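Local coordinates for protein DNA polymerase III, beta subunit (Eubacterium rectale, PDB 3T0P) that probably tethers DNA polymerases and other proteins to DNA for processive synthesis, as a ring-shaped head-to-tail homodimer around the duplex, at residues L200-I203 and S204-I207; L135-V138 and I139-I143; S171-G174 and H175-S178; F75-I78 and V79-P83. All coordinates share one frame; numbering follows the deposited sequence.

How the contacts relate
Contacts 1, 2 and 3 all belong to the central domain, whereas contact 4 lies in the N-terminal domain, at the boundary with the second subunit. Contacts 1 and 2 are turns of two packed helices, their centres about 10 Å apart. Contact 2 also touches contact 3, a hairpin turn held by an aspartate and an arginine. Contacts 2, 3 and 4 are largely buried; contact 1 is more mixed. The three helical contacts each pair an acidic with a basic side chain on one flank and pack apolar side chains on another. That pairing is tightest in contact 2 and long in contact 4, where the second subunit supplies other charges.

Contact 1 (L200-I203 and S204-I207); sequences LQEI and SKII
Glu-202 and Lys-205 run side by side on the outer flank of the helix, pointing the same way, and form a salt bridge whose two hydrogen bonds are both weak. The lysine is extended beyond CG, while in the glutamate the bend at chi2 (-47°) turns the carboxylate toward NZ, which faces both oxygens. Lys-205 NZ stands 3.4 Å from OE1 and OE2 of Glu-202 alike.

The apolar contact is on another side of the helix. Ile-203 sets CG1 anti to its own N (chi1 -156°), from where it touches CD1 of Ile-207 at 3.6 Å; the two side chains pass at a slant rather than alongside each other. CG1 of Ile-206 lies farther away, 4.4 Å from Ile-203 CG1.

Backbone bonds show the helix coming to its end. Ser-204 N bonds to Leu-200 O at 3.1 Å, a regular helical step. After that Lys-205 N, weakly, and Ile-206 N bond three residues back, to Glu-202 O and Ile-203 O; Ile-206 N is 3.1 Å from Ile-203 O and stands well above the carbonyl plane. A weak four-residue bond from Ile-207 N to Ile-203 O persists, so the last turn mixes the two spacings.

This is helix 197-206 of the central domain. Leu-200, Ile-203 and Ser-204 pack on Ile-139 of helix 132-140, Leu-200 also reaches Phe-160 of strand 157-163, and the isoleucines rest on Phe-226 and Phe-228 of strand 223-228.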
# COMPACT_ATOMS: atom_id res chain seq x y z
N LEU B 200 -4.24 12.70 18.30
CA LEU B 200 -3.45 13.43 17.32
C LEU B 200 -3.23 12.61 16.08
O LEU B 200 -3.35 13.18 14.99
CB LEU B 200 -2.13 13.90 17.93
CG LEU B 200 -2.31 14.82 19.15
CD1 LEU B 200 -0.98 15.14 19.75
CD2 LEU B 200 -3.07 16.10 18.80
N GLN B 201 -2.99 11.30 16.20
CA GLN B 201 -2.83 10.43 15.03
C GLN B 201 -4.13 10.33 14.23
O GLN B 201 -4.11 10.47 13.01
CB GLN B 201 -2.38 9.02 15.44
CG GLN B 201 -0.93 8.91 15.83
CD GLN B 201 -0.61 7.61 16.55
OE1 GLN B 201 -1.49 6.95 17.14
NE2 GLN B 201 0.66 7.25 16.58
N GLU B 202 -5.27 10.16 14.93
CA GLU B 202 -6.58 10.04 14.26
C GLU B 202 -7.03 11.36 13.63
O GLU B 202 -7.61 11.36 12.55
CB GLU B 202 -7.65 9.51 15.23
CG GLU B 202 -7.37 8.10 15.74
CD GLU B 202 -6.99 7.07 14.68
OE1 GLU B 202 -7.69 7.00 13.65
OE2 GLU B 202 -5.98 6.36 14.88
N ILE B 203 -6.72 12.49 14.29
CA ILE B 203 -7.11 13.79 13.74
C ILE B 203 -6.26 14.12 12.47
O ILE B 203 -6.79 14.75 11.55
CB ILE B 203 -7.13 14.90 14.82
CG1 ILE B 203 -8.06 16.03 14.39
CG2 ILE B 203 -5.78 15.40 15.21
CD1 ILE B 203 -8.74 16.69 15.52
N SER B 204 -4.99 13.64 12.41
CA SER B 204 -4.13 13.77 11.23
C SER B 204 -4.81 13.15 9.98
O SER B 204 -4.69 13.71 8.90
CB SER B 204 -2.80 13.07 11.46
OG SER B 204 -1.90 13.95 12.10
N LYS B 205 -5.52 12.04 10.17
CA LYS B 205 -6.19 11.31 9.09
C LYS B 205 -7.48 11.99 8.60
O LYS B 205 -7.95 11.66 7.52
CB LYS B 205 -6.55 9.89 9.57
CG LYS B 205 -5.35 9.00 9.88
CD LYS B 205 -5.86 7.67 10.41
CE LYS B 205 -4.77 6.78 10.92
NZ LYS B 205 -5.34 5.58 11.59
N ILE B 206 -8.11 12.90 9.38
CA ILE B 206 -9.37 13.49 8.92
C ILE B 206 -9.27 14.98 8.60
O ILE B 206 -10.22 15.55 8.06
CB ILE B 206 -10.53 13.22 9.90
CG1 ILE B 206 -10.27 13.74 11.34
CG2 ILE B 206 -10.90 11.75 9.86
CD1 ILE B 206 -11.52 13.72 12.24
N ILE B 207 -8.13 15.62 8.93
CA ILE B 207 -7.90 17.04 8.68
C ILE B 207 -7.26 17.17 7.30
O ILE B 207 -6.17 16.62 7.06
CB ILE B 207 -7.10 17.70 9.86
CG1 ILE B 207 -8.03 18.50 10.75
CG2 ILE B 207 -5.94 18.56 9.42
CD1 ILE B 207 -7.47 18.76 12.14

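Contact 2 (L135-V138 and I139-I143). With EDO (1,2-ethanediol), chain C.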
# COMPACT_ATOMS: atom_id res chain seq x y z
N LEU B 135 -1.83 22.78 12.22
CA LEU B 135 -2.11 21.72 13.17
C LEU B 135 -1.62 20.38 12.63
O LEU B 135 -1.03 19.60 13.37
CB LEU B 135 -3.61 21.65 13.53
CG LEU B 135 -4.04 20.52 14.48
CD1 LEU B 135 -3.27 20.59 15.84
CD2 LEU B 135 -5.54 20.50 14.68
N LYS B 136 -1.89 20.10 11.36
CA LYS B 136 -1.48 18.85 10.75
C LYS B 136 0.04 18.78 10.71
O LYS B 136 0.60 17.74 11.07
CB LYS B 136 -2.09 18.68 9.35
CG LYS B 136 -1.95 17.28 8.78
CD LYS B 136 -2.79 17.10 7.51
CE LYS B 136 -2.72 15.68 6.97
NZ LYS B 136 -3.83 15.40 6.01
N GLU B 137 0.69 19.88 10.36
CA GLU B 137 2.15 19.93 10.27
C GLU B 137 2.82 19.80 11.62
O GLU B 137 3.83 19.11 11.71
CB GLU B 137 2.63 21.21 9.59
CG GLU B 137 2.60 21.13 8.07
CD GLU B 137 3.70 20.29 7.43
OE1 GLU B 137 4.85 20.77 7.33
OE2 GLU B 137 3.39 19.14 7.01
N VAL B 138 2.31 20.46 12.67
CA VAL B 138 2.94 20.37 13.97
C VAL B 138 2.82 18.94 14.54
O VAL B 138 3.74 18.49 15.21
CB VAL B 138 2.49 21.47 14.98
CG1 VAL B 138 1.14 21.18 15.63
CG2 VAL B 138 3.55 21.68 16.04
N ILE B 139 1.74 18.20 14.21
CA ILE B 139 1.59 16.81 14.67
C ILE B 139 2.62 15.96 13.89
O ILE B 139 3.32 15.13 14.48
CB ILE B 139 0.13 16.29 14.47
CG1 ILE B 139 -0.88 17.02 15.38
CG2 ILE B 139 0.05 14.76 14.66
CD1 ILE B 139 -2.44 16.80 14.91
N ARG B 140 2.72 16.16 12.57
CA ARG B 140 3.66 15.38 11.75
C ARG B 140 5.11 15.58 12.27
O ARG B 140 5.86 14.61 12.37
CB ARG B 140 3.56 15.79 10.28
CG ARG B 140 4.33 14.88 9.31
CD ARG B 140 4.20 15.34 7.86
NE ARG B 140 4.74 16.68 7.65
CZ ARG B 140 6.01 16.94 7.35
NH1 ARG B 140 6.89 15.95 7.21
NH2 ARG B 140 6.42 18.19 7.16
N GLN B 141 5.43 16.80 12.68
CA GLN B 141 6.74 17.24 13.15
C GLN B 141 7.09 16.78 14.56
O GLN B 141 8.24 16.99 14.97
CB GLN B 141 6.81 18.76 13.09
CG GLN B 141 6.92 19.30 11.67
CD GLN B 141 6.63 20.77 11.59
OE1 GLN B 141 6.11 21.40 12.52
NE2 GLN B 141 6.96 21.35 10.46
N THR B 142 6.15 16.13 15.29
CA THR B 142 6.40 15.71 16.67
C THR B 142 5.87 14.33 17.05
O THR B 142 6.39 13.74 18.00
CB THR B 142 5.77 16.73 17.67
OG1 THR B 142 4.36 16.82 17.43
CG2 THR B 142 6.38 18.11 17.59
N ILE B 143 4.81 13.85 16.41
CA ILE B 143 4.12 12.60 16.79
C ILE B 143 5.01 11.34 16.81
O ILE B 143 4.75 10.43 17.60
CB ILE B 143 2.84 12.36 15.94
CG1 ILE B 143 1.79 11.52 16.71
CG2 ILE B 143 3.14 11.77 14.54
CD1 ILE B 143 1.25 12.16 17.94
C1 EDO C . 7.19 10.46 7.53
O1 EDO C . 7.75 10.46 6.20
C2 EDO C . 7.35 11.83 8.18
O2 EDO C . 6.77 12.86 7.36
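Arg-140 grips Glu-137 from the side with two nitrogens, NE and NH2, one to each carboxylate oxygen. NH2 gives OE1 of Glu-137 a straight bond of 3.0 Å (165° at the hydrogen), reaching it on the syn side and in the guanidinium plane. NE bonds to Glu-137 OE2 at 2.9 Å, coming from above the carboxylate plane, and a weak NH2 bond to the same oxygen adds to the grip. The arginine chain, bent at chi3 (62°), brings its edge round to the glutamate. Its remaining nitrogen, NH1, donates to O2 of a bound 1,2-ethanediol at 3.1 Å.

This is part of helix 132-140 in the central domain, where four-residue backbone bonds join Ile-139 N to Leu-135 O, Arg-140 N to Lys-136 O and Gln-141 N to Glu-137 O. Ile-139 O takes both Thr-142 N and Ile-143 N. Thr-142 OG1 has both Val-138 O, at 2.8 Å, and a carboxylate oxygen of Glu-158 as acceptors within reach of its one proton, while Thr-142 O is met by the hydroxyl of Ser-171. Lys-136 NZ is hydrogen-bonded to Ile-207 O, just past helix 197-206. On the apolar side CD1 of Leu-135 meets CD1 of Ile-139 at 4.0 Å.

Contact 3 (S171-G174 and H175-S178); sequences SLDG and HRIS
Ser-171 and Ser-178 form an antiparallel hydrogen-bonded pair, followed by Leu-172 and Ile-177 as a non-hydrogen-bonded pair, with the chain turning back between them at residues 173-175. In the serine pair, Ser-178 N bonds to Ser-171 O at 2.9 Å and Ser-171 N to Ser-178 O. On the face carrying Leu-172 and Ile-177, CB of the leucine touches CG1 of the isoleucine at 3.9 Å.

Asp-173 holds the turn together. Its OD1 accepts His-175 N at 3.0 Å, which closes an Asx turn, and takes a weaker bond from Arg-176 N. Gly-174 bends the chain at the tip with a positive phi (101°), an easy conformation for a residue without CB. The hairpin of strands 166-172 and 176-184 belongs to the antiparallel sheet that runs on from the central into the C-terminal domain, strand 357-361 lying next to strand 176-184.

Arg-176 reaches back from that second strand: NE donates to Asp-173 OD2 at 2.9 Å, almost straight (170°), with the oxygen in the guanidinium plane. A water accepts from Arg-176 NH2 and donates to Asp-173 OD2 at 2.6 Å. Arg-176 NH1 forms a salt bridge to Asp-327, so the guanidinium ties the hairpin tip to helix 322-329.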
# COMPACT_ATOMS: atom_id res chain seq x y z
N SER B 171 6.89 16.18 22.49
CA SER B 171 6.80 14.73 22.64
C SER B 171 8.17 14.20 23.07
O SER B 171 9.20 14.81 22.76
CB SER B 171 6.32 14.06 21.37
OG SER B 171 7.24 14.27 20.32
N LEU B 172 8.17 13.11 23.83
CA LEU B 172 9.39 12.47 24.31
C LEU B 172 9.10 11.01 24.64
O LEU B 172 7.98 10.65 24.97
CB LEU B 172 10.04 13.22 25.50
CG LEU B 172 9.31 13.30 26.84
CD1 LEU B 172 9.74 12.16 27.77
CD2 LEU B 172 9.65 14.59 27.54
N ASP B 173 10.11 10.16 24.52
CA ASP B 173 9.94 8.73 24.78
C ASP B 173 11.03 8.19 25.73
O ASP B 173 11.08 6.99 25.98
CB ASP B 173 9.93 7.96 23.46
CG ASP B 173 11.20 8.10 22.62
OD1 ASP B 173 12.15 8.78 23.08
OD2 ASP B 173 11.25 7.50 21.52
N GLY B 174 11.87 9.08 26.25
CA GLY B 174 12.98 8.73 27.14
C GLY B 174 14.34 8.68 26.47
O GLY B 174 15.36 8.67 27.15
N HIS B 175 14.36 8.67 25.12
CA HIS B 175 15.55 8.62 24.28
C HIS B 175 15.74 9.89 23.45
O HIS B 175 16.82 10.11 22.91
CB HIS B 175 15.47 7.43 23.33
CG HIS B 175 15.41 6.13 24.05
ND1 HIS B 175 14.23 5.42 24.14
CD2 HIS B 175 16.37 5.48 24.75
CE1 HIS B 175 14.52 4.35 24.86
NE2 HIS B 175 15.79 4.35 25.25
N ARG B 176 14.67 10.67 23.29
CA ARG B 176 14.67 11.89 22.48
C ARG B 176 13.52 12.80 22.84
O ARG B 176 12.56 12.36 23.47
CB ARG B 176 14.56 11.52 20.99
CG ARG B 176 13.27 10.79 20.66
CD ARG B 176 13.52 9.90 19.51
NE ARG B 176 12.47 8.89 19.34
CZ ARG B 176 11.93 8.60 18.17
NH1 ARG B 176 12.28 9.26 17.09
NH2 ARG B 176 11.01 7.65 18.08
N ILE B 177 13.61 14.07 22.41
CA ILE B 177 12.61 15.09 22.65
C ILE B 177 12.42 15.86 21.35
O ILE B 177 13.40 16.28 20.72
CB ILE B 177 12.95 16.02 23.86
CG1 ILE B 177 13.33 15.22 25.15
CG2 ILE B 177 11.79 17.01 24.16
CD1 ILE B 177 13.80 16.10 26.37
N SER B 178 11.16 16.02 20.93
CA SER B 178 10.79 16.82 19.77
C SER B 178 9.97 17.99 20.25
O SER B 178 8.96 17.79 20.94
CB SER B 178 10.00 16.00 18.77
OG SER B 178 10.76 14.88 18.37
O HOH W 1 9.19 6.55 20.19

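Contact 4 (F75-I78 and V79-P83); sequences FSEI and VRKLP
Lys-81 lies along Glu-77, one turn earlier on helix 72-81, and its chain can be followed outward. CB sits against the backbone oxygen, 3.4 Å from Glu-77 O, and CG stays close by at 3.5 Å from that same atom. CD has moved off to 4.1 Å from Glu-77 O as the extended chain leaves the helix. At the tip, NZ comes to 3.7 Å from Glu-77 OE2, the two side chains pointing the same way; this is a long salt bridge, and NZ has a second long, weak ion pair with Asp-269 of the second subunit. Lys-81 N, at the root of the side chain, divides itself between weak bonds to the carbonyl oxygens of Glu-77 and Ile-78, as befits the last residue of the helix.

On the inner side, CG2 of Val-79 stands over the face of the Phe-75 ring, 3.6 Å from CE1, in a CH-pi contact. A chi1 of 180° carries the Phe-75 ring out anti to its N, and chi2 (54°) turns a face to Val-79 CG2. Farther along, the side chains of Ile-78 and Leu-82 lie side by side, CG2 of Ile-78 4.0 Å from CD1 of Leu-82. These groups pack against helix 8-18 and strands 96-101 and 104-109.

Chemically, this helix end is mainly apolar toward its own domain, with charges and some apolar packing (Ile-78 on Leu-273 of the second subunit) at the joint that closes the ring. Lys-81 O bonds to Arg-270 of that subunit. Glu-77 has its stronger partner in Lys-276 of the second subunit, so its carboxylate is probably held more by the neighbouring chain than by Lys-81.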
# COMPACT_ATOMS: atom_id res chain seq x y z
N PHE B 75 -21.70 -0.79 7.90
CA PHE B 75 -22.35 0.43 7.46
C PHE B 75 -21.44 1.25 6.52
O PHE B 75 -21.93 1.69 5.49
CB PHE B 75 -22.80 1.26 8.66
CG PHE B 75 -23.48 2.56 8.33
CD1 PHE B 75 -24.58 2.59 7.47
CD2 PHE B 75 -23.09 3.74 8.93
CE1 PHE B 75 -25.23 3.79 7.19
CE2 PHE B 75 -23.75 4.94 8.65
CZ PHE B 75 -24.80 4.96 7.76
N SER B 76 -20.15 1.40 6.83
CA SER B 76 -19.25 2.14 5.95
C SER B 76 -19.08 1.41 4.60
O SER B 76 -19.10 2.07 3.56
CB SER B 76 -17.89 2.36 6.60
OG SER B 76 -17.35 1.15 7.08
N GLU B 77 -18.92 0.08 4.61
CA GLU B 77 -18.75 -0.68 3.37
C GLU B 77 -20.02 -0.59 2.52
O GLU B 77 -19.93 -0.44 1.31
CB GLU B 77 -18.37 -2.13 3.68
CG GLU B 77 -17.57 -2.79 2.57
CD GLU B 77 -16.64 -3.91 3.00
OE1 GLU B 77 -15.95 -3.75 4.04
OE2 GLU B 77 -16.56 -4.93 2.27
N ILE B 78 -21.21 -0.57 3.17
CA ILE B 78 -22.48 -0.43 2.44
C ILE B 78 -22.50 0.93 1.74
O ILE B 78 -22.66 0.97 0.53
CB ILE B 78 -23.73 -0.64 3.34
CG1 ILE B 78 -23.87 -2.11 3.76
CG2 ILE B 78 -25.02 -0.15 2.65
CD1 ILE B 78 -25.00 -2.42 4.75
N VAL B 79 -22.24 2.02 2.49
CA VAL B 79 -22.31 3.40 2.03
C VAL B 79 -21.31 3.63 0.91
O VAL B 79 -21.67 4.22 -0.11
CB VAL B 79 -22.15 4.40 3.21
CG1 VAL B 79 -21.95 5.83 2.72
CG2 VAL B 79 -23.36 4.33 4.14
N ARG B 80 -20.09 3.10 1.07
CA ARG B 80 -18.98 3.21 0.11
C ARG B 80 -19.25 2.48 -1.22
O ARG B 80 -18.68 2.86 -2.25
CB ARG B 80 -17.71 2.64 0.74
CG ARG B 80 -16.42 3.19 0.15
CD ARG B 80 -15.22 2.80 0.99
NE ARG B 80 -15.26 3.39 2.33
CZ ARG B 80 -15.29 2.67 3.45
NH1 ARG B 80 -15.28 1.34 3.40
NH2 ARG B 80 -15.31 3.28 4.63
N LYS B 81 -20.06 1.40 -1.20
CA LYS B 81 -20.39 0.61 -2.38
C LYS B 81 -21.78 0.89 -2.97
O LYS B 81 -22.07 0.40 -4.06
CB LYS B 81 -20.22 -0.88 -2.06
CG LYS B 81 -18.74 -1.22 -1.85
CD LYS B 81 -18.50 -2.71 -1.85
CE LYS B 81 -17.03 -3.05 -1.80
NZ LYS B 81 -16.85 -4.48 -1.43
N LEU B 82 -22.59 1.75 -2.34
CA LEU B 82 -23.89 2.10 -2.91
C LEU B 82 -23.72 3.01 -4.12
O LEU B 82 -22.70 3.68 -4.23
CB LEU B 82 -24.80 2.79 -1.87
CG LEU B 82 -25.51 1.87 -0.88
CD1 LEU B 82 -26.29 2.68 0.13
CD2 LEU B 82 -26.37 0.84 -1.55
N PRO B 83 -24.71 3.04 -5.04
CA PRO B 83 -24.63 4.00 -6.17
C PRO B 83 -24.62 5.45 -5.66
O PRO B 83 -25.00 5.72 -4.51
CB PRO B 83 -25.91 3.71 -6.98
CG PRO B 83 -26.50 2.46 -6.44
CD PRO B 83 -25.98 2.27 -5.06